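Local structure of death domain of TUBE (1D2Z) at residues Ser3-Asn8 / Asp16-Arg21; Asn29-Lys34 / Ala117-Ala122; Ala122-Ala127 / Ser134-Pro139. The protein recruits the kinase Pelle to the plasma membrane through its Death domain and activates it in the Toll pathway that sets embryonic dorsoventral polarity. All blocks are in the same frame, centred on the assembly; numbering follows the deposited sequence.

How the contacts relate
The three contacts lie in one Death domain, a bundle of helices, and follow one another along the chain. Contact 1 joins the N-terminal segment to helix 16-27. Contact 2 joins the start of helix 31-38 to the turn that leads into helix 120-130. Contact 3 joins that last helix to the C-terminal segment. Contacts 2 and 3 share A122, and their centres are about 12 Å apart. Centres of contacts 1 and 3 are about 15 Å apart, and R21 packs on F125 between them. Contacts 1 and 2 do not touch, with centres about 17 Å apart. The Death domain of Pelle touches contacts 2 and 3, while contact 1 lies away from it.

Contact 1 of 3, residues Ser3-Asn8 / Asp16-Arg21; sequences SKYSRN and DNDIYR
A salt-bridge network of K4, D18 and R21 ties the N-terminal segment of this Death domain to helix 16-27. The buried carboxylate of D18 is its centre. Y5 OH donates to D18 OD2 at 2.6 Å, using the anti lone pair of that oxygen. OD2 lies at the edge of the tyrosine ring, near its plane, and the ring and carboxylate planes are nearly perpendicular, 87° apart. The K4 and D18 side chains approach each other from opposite directions. The K4 chain bends about the CG-CD bond (chi3 -68°), and its NZ straddles both oxygens. The bonds it makes are weak: K4 NZ is 3.2 Å from D18 OD1 and 3.5 Å from D18 OD2. R21 grips from one turn further along the helix. Its NH2 meets D18 OD1 at 2.9 Å in a fairly straight bond of 161°, in the guanidinium plane and almost in line with the C-O bond. Each oxygen of D18 therefore has two partners, which probably keeps the acid ionised.

K4 NZ and R21 NH2 lie 3.4 Å apart, but they share their anions. D129 of helix 120-130 also forms salt bridges with both, so two acids help to offset the two like charges. Y5 is held further: its hydroxyl also bonds E15 N, its ring meets F130 edge-to-face, and K4 CB lies over one face toward the rim. The result is an N-terminal segment laid across the first and last helices of a Death-domain helical bundle.

Contact 2 of 3, residues Asn29-Lys34 / Ala117-Ala122; sequences NSCWRK and AELFSA
Flat groups play no part where C31 and L119 meet: W32 starts out away from segment 117-122, and its ring has R33 CG 3.4 Å above the centre of one face. That ring packs instead on helices 68-80 and 87-96 of the Death-domain bundle. A Schellman motif ends helix 107-116, with E118 at positive phi. L119 follows as the centre of an inverse gamma turn and the N-cap residue of helix 120-130. From this turn the L119 side chain leaves toward helix 31-38. No hydrogen bond crosses the contact, which is apolar. L119 CD2 touches C31 SG at 3.7 Å and is equally near C31 CB. The aliphatic part of K34 crosses L119 obliquely, its CD 4.1 Å from L119 CD2. Its extended chain then leads away, and NZ bonds Q72 OE1 of the Pelle Death domain. Q72 of that chain also packs on C31 and L119, so the junction of the helices forms part of the Pelle interface. L26 of helix 16-27 touches L119 too. The other methyl of L119 continues the chain, CD1 anti to CA (chi2 179°), and comes within 3.8 Å of C31 O.

Contact 3 of 3, residues Ala122-Ala127 / Ser134-Pro139; sequences AADFVA and STPARP
R138 and D124 form a salt bridge, with R138 NH2 donating to D124 OD2 at 3.2 Å. The bond is bent (141°), uses the syn lone pair of OD2 and lies close to the guanidinium plane. R138 bends about CB-CG (chi2 -58°), which brings its guanidinium nearer D124. Carboxylate and guanidinium are turned 33° apart. A water fills the angle between them: it donates to D124 OD1 at 2.8 Å and to P136 O at 2.7 Å, and accepts from R138 NE at 2.7 Å. Both side chains also reach the Pelle Death domain: D124 OD2 bonds N74 ND2 of that chain, and R138 NH1 bonds its Y73 O.

Van der Waals contacts lie beside this polar patch. T135 CG2 lies 3.7 Å from D124 CB, and T135 CB is 3.4 Å from D124 OD1. The P136 ring rests on two alanines of helix 120-130, with CD 4.0 Å from A127 CB and CG 4.1 Å from A123 CB. With D124 replaced by an alanine, R138 would probably lose its anion, the water one acceptor and N74 of Pelle its mate. One acid thus serves three partners, consistent with its linking segment, helix and Pelle.

Contact 1 of 3, residues Ser3-Asn8 / Asp16-Arg21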
loop_
_atom_site.group_PDB
_atom_site.type_symbol
_atom_site.label_atom_id
_atom_site.label_comp_id
_atom_site.label_asym_id
_atom_site.label_seq_id
_atom_site.Cartn_x
_atom_site.Cartn_y
_atom_site.Cartn_z
ATOM N N SER B 3 -9.808 19.175 -9.494
ATOM C CA SER B 3 -8.748 18.177 -9.512
ATOM C C SER B 3 -8.002 18.132 -10.843
ATOM O O SER B 3 -8.530 18.540 -11.880
ATOM C CB SER B 3 -9.337 16.798 -9.215
ATOM O OG SER B 3 -10.354 16.466 -10.143
ATOM N N LYS B 4 -6.777 17.611 -10.807
ATOM C CA LYS B 4 -5.949 17.489 -12.001
ATOM C C LYS B 4 -6.524 16.482 -12.995
ATOM O O LYS B 4 -6.449 16.681 -14.211
ATOM C CB LYS B 4 -4.521 17.083 -11.623
ATOM C CG LYS B 4 -3.795 18.106 -10.763
ATOM C CD LYS B 4 -2.331 17.738 -10.549
ATOM C CE LYS B 4 -2.174 16.501 -9.678
ATOM N NZ LYS B 4 -0.742 16.205 -9.397
ATOM N N TYR B 5 -7.123 15.413 -12.477
ATOM C CA TYR B 5 -7.689 14.382 -13.340
ATOM C C TYR B 5 -9.072 13.949 -12.884
ATOM O O TYR B 5 -9.517 14.289 -11.788
ATOM C CB TYR B 5 -6.763 13.155 -13.373
ATOM C CG TYR B 5 -5.306 13.480 -13.637
ATOM C CD1 TYR B 5 -4.874 13.856 -14.909
ATOM C CD2 TYR B 5 -4.365 13.441 -12.609
ATOM C CE1 TYR B 5 -3.539 14.188 -15.148
ATOM C CE2 TYR B 5 -3.030 13.772 -12.837
ATOM C CZ TYR B 5 -2.625 14.145 -14.108
ATOM O OH TYR B 5 -1.308 14.479 -14.345
ATOM N N SER B 6 -9.755 13.205 -13.743
ATOM C CA SER B 6 -11.075 12.685 -13.426
ATOM C C SER B 6 -11.000 11.161 -13.517
ATOM O O SER B 6 -10.027 10.609 -14.038
ATOM C CB SER B 6 -12.120 13.222 -14.406
ATOM O OG SER B 6 -12.085 12.516 -15.633
ATOM N N ARG B 7 -12.024 10.485 -13.010
ATOM C CA ARG B 7 -12.069 9.029 -13.043
ATOM C C ARG B 7 -11.975 8.479 -14.460
ATOM O O ARG B 7 -11.475 7.377 -14.670
ATOM C CB ARG B 7 -13.357 8.525 -12.387
ATOM C CG ARG B 7 -13.295 8.441 -10.878
ATOM C CD ARG B 7 -14.679 8.216 -10.281
ATOM N NE ARG B 7 -14.642 7.363 -9.093
ATOM C CZ ARG B 7 -13.930 7.617 -7.999
ATOM N NH1 ARG B 7 -13.181 8.706 -7.928
ATOM N NH2 ARG B 7 -13.971 6.778 -6.970
ATOM N N ASN B 8 -12.437 9.270 -15.426
ATOM C CA ASN B 8 -12.436 8.874 -16.830
ATOM C C ASN B 8 -11.137 9.164 -17.578
ATOM O O ASN B 8 -10.983 8.769 -18.731
ATOM C CB ASN B 8 -13.613 9.529 -17.553
ATOM C CG ASN B 8 -14.943 9.150 -16.943
ATOM O OD1 ASN B 8 -15.457 9.846 -16.069
ATOM N ND2 ASN B 8 -15.495 8.024 -17.380
ATOM N N ASP B 16 3.476 12.152 -16.958
ATOM C CA ASP B 16 4.502 11.152 -16.678
ATOM C C ASP B 16 5.081 11.216 -15.268
ATOM O O ASP B 16 5.295 10.178 -14.642
ATOM C CB ASP B 16 5.630 11.229 -17.708
ATOM C CG ASP B 16 6.498 9.985 -17.713
ATOM O OD1 ASP B 16 5.937 8.881 -17.855
ATOM O OD2 ASP B 16 7.734 10.107 -17.578
ATOM N N ASN B 17 5.325 12.427 -14.773
ATOM C CA ASN B 17 5.875 12.620 -13.433
ATOM C C ASN B 17 4.882 12.195 -12.347
ATOM O O ASN B 17 5.284 11.774 -11.259
ATOM C CB ASN B 17 6.286 14.085 -13.228
ATOM C CG ASN B 17 6.959 14.327 -11.881
ATOM O OD1 ASN B 17 6.498 15.146 -11.079
ATOM N ND2 ASN B 17 8.062 13.621 -11.631
ATOM N N ASP B 18 3.590 12.339 -12.626
ATOM C CA ASP B 18 2.572 11.943 -11.660
ATOM C C ASP B 18 2.518 10.421 -11.567
ATOM O O ASP B 18 2.431 9.862 -10.471
ATOM C CB ASP B 18 1.202 12.519 -12.033
ATOM C CG ASP B 18 1.053 13.972 -11.627
ATOM O OD1 ASP B 18 1.639 14.376 -10.597
ATOM O OD2 ASP B 18 0.337 14.712 -12.331
ATOM N N ILE B 19 2.587 9.761 -12.720
ATOM C CA ILE B 19 2.583 8.303 -12.766
ATOM C C ILE B 19 3.834 7.801 -12.049
ATOM O O ILE B 19 3.785 6.802 -11.339
ATOM C CB ILE B 19 2.589 7.769 -14.218
ATOM C CG1 ILE B 19 1.245 8.048 -14.900
ATOM C CG2 ILE B 19 2.875 6.272 -14.230
ATOM C CD1 ILE B 19 0.054 7.362 -14.240
ATOM N N TYR B 20 4.935 8.535 -12.196
ATOM C CA TYR B 20 6.190 8.149 -11.564
ATOM C C TYR B 20 6.099 8.160 -10.041
ATOM O O TYR B 20 6.668 7.290 -9.380
ATOM C CB TYR B 20 7.340 9.049 -12.024
ATOM C CG TYR B 20 8.681 8.631 -11.463
ATOM C CD1 TYR B 20 9.249 7.405 -11.815
ATOM C CD2 TYR B 20 9.365 9.438 -10.555
ATOM C CE1 TYR B 20 10.459 6.991 -11.273
ATOM C CE2 TYR B 20 10.579 9.033 -10.005
ATOM C CZ TYR B 20 11.118 7.807 -10.372
ATOM O OH TYR B 20 12.310 7.387 -9.834
ATOM N N ARG B 21 5.417 9.160 -9.485
ATOM C CA ARG B 21 5.264 9.239 -8.036
ATOM C C ARG B 21 4.447 8.039 -7.561
ATOM O O ARG B 21 4.771 7.421 -6.550
ATOM C CB ARG B 21 4.622 10.566 -7.622
ATOM C CG ARG B 21 5.536 11.763 -7.875
ATOM C CD ARG B 21 5.048 13.020 -7.184
ATOM N NE ARG B 21 3.802 13.512 -7.761
ATOM C CZ ARG B 21 2.942 14.301 -7.126
ATOM N NH1 ARG B 21 3.185 14.694 -5.878
ATOM N NH2 ARG B 21 1.839 14.703 -7.741
#

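Contact 2 of 3, residues Asn29-Lys34 / Ala117-Ala122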
loop_
_atom_site.group_PDB
_atom_site.type_symbol
_atom_site.label_atom_id
_atom_site.label_comp_id
_atom_site.label_asym_id
_atom_site.label_seq_id
_atom_site.Cartn_x
_atom_site.Cartn_y
_atom_site.Cartn_z
ATOM N N ASN B 29 7.639 -3.066 -1.485
ATOM C CA ASN B 29 7.113 -4.400 -1.203
ATOM C C ASN B 29 6.599 -5.081 -2.478
ATOM O O ASN B 29 5.744 -5.967 -2.427
ATOM C CB ASN B 29 6.021 -4.322 -0.120
ATOM C CG ASN B 29 6.517 -3.661 1.174
ATOM O OD1 ASN B 29 7.516 -4.088 1.758
ATOM N ND2 ASN B 29 5.815 -2.613 1.622
ATOM N N SER B 30 7.132 -4.645 -3.620
ATOM C CA SER B 30 6.764 -5.185 -4.928
ATOM C C SER B 30 5.246 -5.231 -5.136
ATOM O O SER B 30 4.728 -6.158 -5.758
ATOM C CB SER B 30 7.362 -6.593 -5.087
ATOM O OG SER B 30 8.755 -6.591 -4.807
ATOM N N CYS B 31 4.540 -4.220 -4.635
ATOM C CA CYS B 31 3.085 -4.173 -4.758
ATOM C C CYS B 31 2.545 -4.107 -6.181
ATOM O O CYS B 31 1.384 -4.438 -6.415
ATOM C CB CYS B 31 2.506 -3.031 -3.921
ATOM S SG CYS B 31 2.515 -3.369 -2.149
ATOM N N TRP B 32 3.387 -3.701 -7.131
ATOM C CA TRP B 32 2.960 -3.627 -8.528
ATOM C C TRP B 32 2.513 -5.009 -9.001
ATOM O O TRP B 32 1.603 -5.126 -9.826
ATOM C CB TRP B 32 4.082 -3.091 -9.425
ATOM C CG TRP B 32 5.327 -3.922 -9.427
ATOM C CD1 TRP B 32 6.386 -3.808 -8.579
ATOM C CD2 TRP B 32 5.650 -4.984 -10.334
ATOM N NE1 TRP B 32 7.350 -4.731 -8.900
ATOM C CE2 TRP B 32 6.926 -5.465 -9.974
ATOM C CE3 TRP B 32 4.984 -5.576 -11.415
ATOM C CZ2 TRP B 32 7.560 -6.510 -10.658
ATOM C CZ3 TRP B 32 5.613 -6.618 -12.099
ATOM C CH2 TRP B 32 6.889 -7.073 -11.715
ATOM N N ARG B 33 3.144 -6.053 -8.459
ATOM C CA ARG B 33 2.793 -7.425 -8.818
ATOM C C ARG B 33 1.364 -7.747 -8.397
ATOM O O ARG B 33 0.616 -8.380 -9.143
ATOM C CB ARG B 33 3.756 -8.435 -8.178
ATOM C CG ARG B 33 5.189 -8.310 -8.641
ATOM C CD ARG B 33 6.003 -9.545 -8.281
ATOM N NE ARG B 33 7.422 -9.333 -8.546
ATOM C CZ ARG B 33 8.372 -9.386 -7.617
ATOM N NH1 ARG B 33 8.062 -9.662 -6.355
ATOM N NH2 ARG B 33 9.629 -9.103 -7.939
ATOM N N LYS B 34 0.981 -7.292 -7.207
ATOM C CA LYS B 34 -0.360 -7.538 -6.692
ATOM C C LYS B 34 -1.418 -6.863 -7.561
ATOM O O LYS B 34 -2.461 -7.450 -7.851
ATOM C CB LYS B 34 -0.471 -7.057 -5.248
ATOM C CG LYS B 34 0.540 -7.697 -4.310
ATOM C CD LYS B 34 0.362 -7.187 -2.891
ATOM C CE LYS B 34 1.438 -7.731 -1.979
ATOM N NZ LYS B 34 1.179 -7.378 -0.560
ATOM N N ALA B 117 -6.992 -4.677 -3.987
ATOM C CA ALA B 117 -5.753 -5.339 -3.571
ATOM C C ALA B 117 -5.190 -4.795 -2.247
ATOM O O ALA B 117 -4.092 -5.176 -1.826
ATOM C CB ALA B 117 -4.705 -5.226 -4.678
ATOM N N GLU B 118 -5.945 -3.905 -1.609
ATOM C CA GLU B 118 -5.560 -3.279 -0.339
ATOM C C GLU B 118 -4.254 -2.483 -0.394
ATOM O O GLU B 118 -3.527 -2.388 0.602
ATOM C CB GLU B 118 -5.513 -4.308 0.798
ATOM C CG GLU B 118 -6.847 -5.019 1.024
ATOM C CD GLU B 118 -6.933 -5.762 2.353
ATOM O OE1 GLU B 118 -5.916 -6.318 2.825
ATOM O OE2 GLU B 118 -8.038 -5.798 2.924
ATOM N N LEU B 119 -3.975 -1.912 -1.563
ATOM C CA LEU B 119 -2.783 -1.091 -1.781
ATOM C C LEU B 119 -3.215 0.332 -1.414
ATOM O O LEU B 119 -3.325 1.216 -2.271
ATOM C CB LEU B 119 -2.352 -1.188 -3.253
ATOM C CG LEU B 119 -2.140 -2.631 -3.760
ATOM C CD1 LEU B 119 -1.727 -2.634 -5.233
ATOM C CD2 LEU B 119 -1.085 -3.352 -2.912
ATOM N N PHE B 120 -3.467 0.531 -0.121
ATOM C CA PHE B 120 -3.949 1.808 0.387
ATOM C C PHE B 120 -3.042 3.015 0.269
ATOM O O PHE B 120 -3.531 4.133 0.123
ATOM C CB PHE B 120 -4.510 1.644 1.800
ATOM C CG PHE B 120 -5.808 0.881 1.834
ATOM C CD1 PHE B 120 -6.969 1.445 1.316
ATOM C CD2 PHE B 120 -5.854 -0.418 2.324
ATOM C CE1 PHE B 120 -8.165 0.720 1.281
ATOM C CE2 PHE B 120 -7.043 -1.150 2.294
ATOM C CZ PHE B 120 -8.198 -0.581 1.772
ATOM N N SER B 121 -1.730 2.810 0.308
ATOM C CA SER B 121 -0.798 3.926 0.159
ATOM C C SER B 121 -0.943 4.499 -1.248
ATOM O O SER B 121 -0.980 5.716 -1.442
ATOM C CB SER B 121 0.637 3.464 0.374
ATOM O OG SER B 121 1.130 3.939 1.603
ATOM N N ALA B 122 -1.044 3.606 -2.228
ATOM C CA ALA B 122 -1.207 4.006 -3.619
ATOM C C ALA B 122 -2.607 4.564 -3.834
ATOM O O ALA B 122 -2.777 5.601 -4.486
ATOM C CB ALA B 122 -0.956 2.817 -4.548
#

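Contact 3 of 3, residues Ala122-Ala127 / Ser134-Pro139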
loop_
_atom_site.group_PDB
_atom_site.type_symbol
_atom_site.label_atom_id
_atom_site.label_comp_id
_atom_site.label_asym_id
_atom_site.label_seq_id
_atom_site.Cartn_x
_atom_site.Cartn_y
_atom_site.Cartn_z
ATOM N N ALA B 122 -1.044 3.606 -2.228
ATOM C CA ALA B 122 -1.207 4.006 -3.619
ATOM C C ALA B 122 -2.607 4.564 -3.834
ATOM O O ALA B 122 -2.777 5.601 -4.486
ATOM C CB ALA B 122 -0.956 2.817 -4.548
ATOM N N ALA B 123 -3.605 3.879 -3.276
ATOM C CA ALA B 123 -4.994 4.301 -3.406
ATOM C C ALA B 123 -5.236 5.694 -2.811
ATOM O O ALA B 123 -5.928 6.508 -3.419
ATOM C CB ALA B 123 -5.929 3.274 -2.762
ATOM N N ASP B 124 -4.682 5.952 -1.624
ATOM C CA ASP B 124 -4.833 7.255 -0.954
ATOM C C ASP B 124 -4.189 8.354 -1.795
ATOM O O ASP B 124 -4.705 9.473 -1.886
ATOM C CB ASP B 124 -4.188 7.246 0.445
ATOM C CG ASP B 124 -4.914 6.339 1.430
ATOM O OD1 ASP B 124 -6.018 5.847 1.111
ATOM O OD2 ASP B 124 -4.370 6.104 2.527
ATOM N N PHE B 125 -3.050 8.023 -2.398
ATOM C CA PHE B 125 -2.323 8.958 -3.247
ATOM C C PHE B 125 -3.154 9.303 -4.482
ATOM O O PHE B 125 -3.272 10.470 -4.849
ATOM C CB PHE B 125 -0.981 8.360 -3.674
ATOM C CG PHE B 125 -0.236 9.204 -4.677
ATOM C CD1 PHE B 125 0.413 10.370 -4.278
ATOM C CD2 PHE B 125 -0.203 8.843 -6.019
ATOM C CE1 PHE B 125 1.087 11.168 -5.208
ATOM C CE2 PHE B 125 0.467 9.631 -6.954
ATOM C CZ PHE B 125 1.112 10.796 -6.547
ATOM N N VAL B 126 -3.719 8.289 -5.126
ATOM C CA VAL B 126 -4.536 8.507 -6.312
ATOM C C VAL B 126 -5.800 9.303 -5.979
ATOM O O VAL B 126 -6.199 10.192 -6.735
ATOM C CB VAL B 126 -4.909 7.166 -7.000
ATOM C CG1 VAL B 126 -5.980 7.386 -8.070
ATOM C CG2 VAL B 126 -3.656 6.534 -7.629
ATOM N N ALA B 127 -6.412 9.003 -4.837
ATOM C CA ALA B 127 -7.631 9.700 -4.426
ATOM C C ALA B 127 -7.377 11.180 -4.143
ATOM O O ALA B 127 -8.065 12.050 -4.678
ATOM C CB ALA B 127 -8.240 9.031 -3.201
ATOM N N SER B 134 -11.526 12.312 -1.062
ATOM C CA SER B 134 -11.077 11.823 0.236
ATOM C C SER B 134 -10.621 10.373 0.102
ATOM O O SER B 134 -11.089 9.638 -0.774
ATOM C CB SER B 134 -12.191 11.944 1.281
ATOM O OG SER B 134 -13.392 11.347 0.828
ATOM N N THR B 135 -9.695 9.972 0.963
ATOM C CA THR B 135 -9.157 8.617 0.941
ATOM C C THR B 135 -10.246 7.552 1.088
ATOM O O THR B 135 -11.202 7.733 1.839
ATOM C CB THR B 135 -8.078 8.438 2.024
ATOM O OG1 THR B 135 -8.632 8.721 3.314
ATOM C CG2 THR B 135 -6.910 9.389 1.762
ATOM N N PRO B 136 -10.134 6.443 0.332
ATOM C CA PRO B 136 -11.123 5.360 0.395
ATOM C C PRO B 136 -11.252 4.745 1.786
ATOM O O PRO B 136 -10.319 4.798 2.589
ATOM C CB PRO B 136 -10.590 4.345 -0.626
ATOM C CG PRO B 136 -9.107 4.582 -0.601
ATOM C CD PRO B 136 -9.033 6.093 -0.584
ATOM N N ALA B 137 -12.423 4.180 2.064
ATOM C CA ALA B 137 -12.702 3.545 3.351
ATOM C C ALA B 137 -11.877 2.267 3.530
ATOM O O ALA B 137 -11.544 1.584 2.559
ATOM C CB ALA B 137 -14.198 3.230 3.468
ATOM N N ARG B 138 -11.541 1.965 4.779
ATOM C CA ARG B 138 -10.765 0.782 5.116
ATOM C C ARG B 138 -11.674 -0.360 5.565
ATOM O O ARG B 138 -12.801 -0.131 6.006
ATOM C CB ARG B 138 -9.797 1.105 6.262
ATOM C CG ARG B 138 -8.829 2.238 5.973
ATOM C CD ARG B 138 -8.008 1.925 4.744
ATOM N NE ARG B 138 -6.986 2.933 4.503
ATOM C CZ ARG B 138 -5.741 2.859 4.958
ATOM N NH1 ARG B 138 -5.353 1.814 5.689
ATOM N NH2 ARG B 138 -4.880 3.829 4.669
ATOM N N PRO B 139 -11.204 -1.611 5.427
ATOM C CA PRO B 139 -12.004 -2.768 5.849
ATOM C C PRO B 139 -12.025 -2.768 7.381
ATOM O O PRO B 139 -11.257 -2.029 8.011
ATOM C CB PRO B 139 -11.190 -3.958 5.328
ATOM C CG PRO B 139 -10.408 -3.382 4.184
ATOM C CD PRO B 139 -9.989 -2.047 4.720
HETATM O O HOH W 1 -7.746 5.110 3.142
#